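PDB 5I47: RimK domain protein ATP-grasp, which is probably an ATP-grasp ligase that binds ATP and metal ions, perhaps forming amide bonds between amino acids and a protein acceptor, as RimK-type ligases do. Local coordinates for residues 94-97 / 98-102; 265-268 / 269-273. One frame throughout, in Å; residues are numbered along the deposited sequence. Where two conformers were deposited one is given.

Contact 1 of 2, residues 94-97 / 98-102; sequences ALLR and HLILA
Leu99 N donates to Leu95 O over 2.9 Å, with an N-H...O angle of 163°, and it is the shortest of four consecutive i to i+4 backbone bonds here. His98 N to Ala94 O, Ile100 N to Leu96 O and Leu101 N to Arg97 O are the others.

Side chains four residues apart pair along the same stretch. Leu95 and Leu99 meet obliquely, CG of Leu95 lying 3.9 Å from CD1 of Leu99. They belong to the inward face, where Leu95 also touches Leu230 and Val251, and Leu99 touches Val248. One residue on, CD1 of Leu96 sits 3.9 Å from CD1 of Ile100, and both side chains also pack on Pro44 of the second subunit.

The four backbone bonds are the alpha-helical repeat of the last turns of helix 92-101, which Ala102 N to His98 O continues; the helix packs against helix 216-230 and strand 246-253 within the RimK-like ATP-grasp domain.

Arg97 was modelled in two conformers, so its side-chain contacts hold for one of them and are tentative. In that conformer CG is anti to the backbone N (chi1 -176°), and a bend at chi2 (56°) carries the guanidinium to Leu101, whose CD2 stands 3.9 Å above the guanidinium plane, over its centre. Arg97 NE is 3.9 Å from Leu101 CD1. Ile100 CG2 approaches the same group obliquely, 4.0 Å from Arg97 NH2.

Contact 2 of 2, residues 265-268 / 269-273; sequences VDVA and GMIAD
With chi1 at -174°, Asp266 places CG anti to its backbone N and beside its own carbonyl carbon, which swings the carboxylate forward to Gly269; chi1 of -58° in Met270, a selenomethionine, instead brings its CG close to Asp266 O, at 3.2 Å. Asp266 OD1 thereby accepts from Gly269 N at 3.0 Å. The N-H...O angle is a modest 138°, and the donor comes from above the carboxylate plane. This is an Asp N-cap of helix 267-275. The Asp266 backbone O takes a straighter bond from Met270 N (3.1 Å), so the cap residue uses side chain and main chain together to receive the amides of the third and fourth helical residues, Gly269 and Met270.

Just upstream, an inverse gamma turn centred on Asp266 closes through Val267 N to Val265 O, 2.7 Å. The regular pattern then takes over: Ile271 N bonds to Val267 O, and Ala272 N to Ala268 O at 2.9 Å. Along the buried side, Val267 CG1 faces Ile271 CD1 at 4.2 Å, a loose apolar approach. Val267, Met270 and Ile271 touch Ala186 of strand 180-187, whereas Ala268, Ile271 and Ala272 lean on helix 16-27.

Lying at the positive end of the helix dipole, the carboxylate of Asp266 is probably stabilised in its ionised form, which would tend to lower its pKa; Asp273, its OD2 6.2 Å from Asp266 OD2 and its OD1 in a salt bridge with Arg28, would probably work weakly the other way.

How the contacts relate
Contact 1 precedes contact 2 along the chain, and both lie within the RimK-like ATP-grasp domain. Their centres are 28 Å apart and their nearest atoms about 18 Å, so neither touches the other. Each lies mainly on a separate helix, contact 1 running just past the carboxyl end of 92-101 and contact 2 entering 267-275 through its N-cap. Both helices pack on the five-stranded antiparallel sheet, through strand 246-253 for contact 1 and strand 180-187 for contact 2. Helix 16-27 belongs to the LysX-like preATP-grasp region, so contact 2 packs the ATP-grasp part against it, while contact 1 lies where the second subunit packs.

Contact 1 of 2, residues 94-97 / 98-102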
loop_
_atom_site.group_PDB
_atom_site.type_symbol
_atom_site.label_atom_id
_atom_site.label_comp_id
_atom_site.label_asym_id
_atom_site.label_seq_id
_atom_site.Cartn_x
_atom_site.Cartn_y
_atom_site.Cartn_z
ATOM N N ALA B 94 -2.655 2.052 -8.351
ATOM C CA ALA B 94 -3.160 3.420 -8.258
ATOM C C ALA B 94 -2.720 4.248 -9.459
ATOM O O ALA B 94 -3.499 5.053 -9.983
ATOM C CB ALA B 94 -2.698 4.071 -6.953
ATOM N N LEU B 95 -1.476 4.057 -9.910
ATOM C CA LEU B 95 -1.007 4.740 -11.113
ATOM C C LEU B 95 -1.813 4.316 -12.331
ATOM O O LEU B 95 -2.186 5.152 -13.163
ATOM C CB LEU B 95 0.474 4.452 -11.333
ATOM C CG LEU B 95 1.098 5.036 -12.604
ATOM C CD1 LEU B 95 1.037 6.557 -12.594
ATOM C CD2 LEU B 95 2.535 4.556 -12.758
ATOM N N LEU B 96 -2.104 3.017 -12.443
ATOM C CA LEU B 96 -2.871 2.516 -13.577
ATOM C C LEU B 96 -4.262 3.140 -13.624
ATOM O O LEU B 96 -4.715 3.596 -14.680
ATOM C CB LEU B 96 -2.964 0.992 -13.508
ATOM C CG LEU B 96 -3.858 0.324 -14.554
ATOM C CD1 LEU B 96 -3.377 0.667 -15.963
ATOM C CD2 LEU B 96 -3.896 -1.188 -14.335
ATOM N N ARG B 97 -4.963 3.168 -12.490
ATOM C CA ARG B 97 -6.295 3.763 -12.494
ATOM C C ARG B 97 -6.233 5.264 -12.751
ATOM O O ARG B 97 -7.134 5.818 -13.391
ATOM C CB ARG B 97 -7.014 3.461 -11.177
ATOM C CG ARG B 97 -8.468 3.959 -11.104
ATOM C CD ARG B 97 -9.347 3.428 -12.247
ATOM N NE ARG B 97 -10.750 3.808 -12.075
ATOM C CZ ARG B 97 -11.679 3.707 -13.023
ATOM N NH1 ARG B 97 -12.931 4.079 -12.776
ATOM N NH2 ARG B 97 -11.357 3.244 -14.222
ATOM N N HIS B 98 -5.171 5.931 -12.288
ATOM C CA HIS B 98 -5.044 7.368 -12.508
ATOM C C HIS B 98 -4.816 7.692 -13.978
ATOM O O HIS B 98 -5.412 8.636 -14.509
ATOM C CB HIS B 98 -3.902 7.920 -11.655
ATOM C CG HIS B 98 -3.969 9.399 -11.438
ATOM N ND1 HIS B 98 -3.485 10.309 -12.355
ATOM C CD2 HIS B 98 -4.465 10.127 -10.410
ATOM C CE1 HIS B 98 -3.680 11.533 -11.899
ATOM N NE2 HIS B 98 -4.273 11.451 -10.721
ATOM N N LEU B 99 -3.953 6.923 -14.652
ATOM C CA LEU B 99 -3.700 7.159 -16.071
ATOM C C LEU B 99 -4.934 6.854 -16.913
ATOM O O LEU B 99 -5.222 7.564 -17.882
ATOM C CB LEU B 99 -2.507 6.320 -16.533
ATOM C CG LEU B 99 -1.169 6.670 -15.876
ATOM C CD1 LEU B 99 -0.114 5.645 -16.233
ATOM C CD2 LEU B 99 -0.707 8.075 -16.268
ATOM N N ILE B 100 -5.677 5.804 -16.555
ATOM C CA ILE B 100 -6.906 5.479 -17.274
ATOM C C ILE B 100 -7.911 6.619 -17.157
ATOM O O ILE B 100 -8.487 7.066 -18.155
ATOM C CB ILE B 100 -7.493 4.153 -16.760
ATOM C CG1 ILE B 100 -6.588 2.979 -17.154
ATOM C CG2 ILE B 100 -8.913 3.955 -17.274
ATOM C CD1 ILE B 100 -7.121 1.631 -16.739
ATOM N N LEU B 101 -8.142 7.104 -15.933
ATOM C CA LEU B 101 -9.070 8.215 -15.741
ATOM C C LEU B 101 -8.597 9.487 -16.435
ATOM O O LEU B 101 -9.425 10.339 -16.768
ATOM C CB LEU B 101 -9.281 8.480 -14.249
ATOM C CG LEU B 101 -10.151 7.461 -13.517
ATOM C CD1 LEU B 101 -10.055 7.658 -12.024
ATOM C CD2 LEU B 101 -11.596 7.570 -13.972
ATOM N N ALA B 102 -7.293 9.634 -16.659
ATOM C CA ALA B 102 -6.734 10.775 -17.374
ATOM C C ALA B 102 -6.707 10.580 -18.882
ATOM O O ALA B 102 -6.193 11.450 -19.591
ATOM C CB ALA B 102 -5.315 11.067 -16.876
#

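Contact 2 of 2, residues 265-268 / 269-273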
loop_
_atom_site.group_PDB
_atom_site.type_symbol
_atom_site.label_atom_id
_atom_site.label_comp_id
_atom_site.label_asym_id
_atom_site.label_seq_id
_atom_site.Cartn_x
_atom_site.Cartn_y
_atom_site.Cartn_z
ATOM N N VAL B 265 22.195 19.711 -19.826
ATOM C CA VAL B 265 20.896 19.979 -19.220
ATOM C C VAL B 265 21.075 20.064 -17.711
ATOM O O VAL B 265 21.479 19.092 -17.063
ATOM C CB VAL B 265 19.880 18.898 -19.601
ATOM C CG1 VAL B 265 18.514 19.226 -19.012
ATOM C CG2 VAL B 265 19.795 18.758 -21.114
ATOM N N ASP B 266 20.783 21.235 -17.143
ATOM C CA ASP B 266 20.995 21.485 -15.717
ATOM C C ASP B 266 19.866 20.836 -14.912
ATOM O O ASP B 266 19.024 21.495 -14.301
ATOM C CB ASP B 266 21.090 22.983 -15.459
ATOM C CG ASP B 266 21.445 23.311 -14.022
ATOM O OD1 ASP B 266 21.961 22.420 -13.313
ATOM O OD2 ASP B 266 21.212 24.466 -13.603
ATOM N N VAL B 267 19.866 19.499 -14.916
ATOM C CA VAL B 267 18.800 18.758 -14.243
ATOM C C VAL B 267 18.818 19.038 -12.747
ATOM O O VAL B 267 17.771 19.271 -12.132
ATOM C CB VAL B 267 18.918 17.249 -14.531
ATOM C CG1 VAL B 267 17.765 16.500 -13.873
ATOM C CG2 VAL B 267 18.946 16.986 -16.027
ATOM N N ALA B 268 20.008 19.025 -12.141
ATOM C CA ALA B 268 20.117 19.276 -10.709
ATOM C C ALA B 268 19.648 20.682 -10.355
ATOM O O ALA B 268 19.046 20.895 -9.297
ATOM C CB ALA B 268 21.556 19.055 -10.246
ATOM N N GLY B 269 19.913 21.654 -11.228
ATOM C CA GLY B 269 19.461 23.009 -10.962
ATOM C C GLY B 269 17.949 23.126 -10.963
ATOM O O GLY B 269 17.366 23.773 -10.090
HETATM N N MSE B 270 17.297 22.495 -11.932
HETATM C CA MSE B 270 15.842 22.498 -12.016
HETATM C C MSE B 270 15.208 21.850 -10.791
HETATM O O MSE B 270 14.199 22.330 -10.275
HETATM C CB MSE B 270 15.387 21.774 -13.280
HETATM C CG MSE B 270 15.950 22.360 -14.554
HETATM SE SE MSE B 270 15.528 21.261 -16.103
HETATM C CE MSE B 270 13.575 21.379 -16.029
ATOM N N ILE B 271 15.809 20.750 -10.335
ATOM C CA ILE B 271 15.306 20.058 -9.152
ATOM C C ILE B 271 15.459 20.938 -7.919
ATOM O O ILE B 271 14.535 21.063 -7.108
ATOM C CB ILE B 271 16.019 18.706 -8.981
ATOM C CG1 ILE B 271 15.652 17.770 -10.133
ATOM C CG2 ILE B 271 15.667 18.078 -7.644
ATOM C CD1 ILE B 271 16.178 16.371 -9.973
ATOM N N ALA B 272 16.626 21.569 -7.765
ATOM C CA ALA B 272 16.833 22.472 -6.636
ATOM C C ALA B 272 15.866 23.646 -6.676
ATOM O O ALA B 272 15.419 24.116 -5.623
ATOM C CB ALA B 272 18.277 22.972 -6.622
ATOM N N ASP B 273 15.532 24.132 -7.875
ATOM C CA ASP B 273 14.528 25.183 -7.993
ATOM C C ASP B 273 13.148 24.669 -7.603
ATOM O O ASP B 273 12.401 25.352 -6.895
ATOM C CB ASP B 273 14.505 25.741 -9.417
ATOM C CG ASP B 273 15.699 26.629 -9.722
ATOM O OD1 ASP B 273 16.250 27.238 -8.778
ATOM O OD2 ASP B 273 16.082 26.725 -10.911
#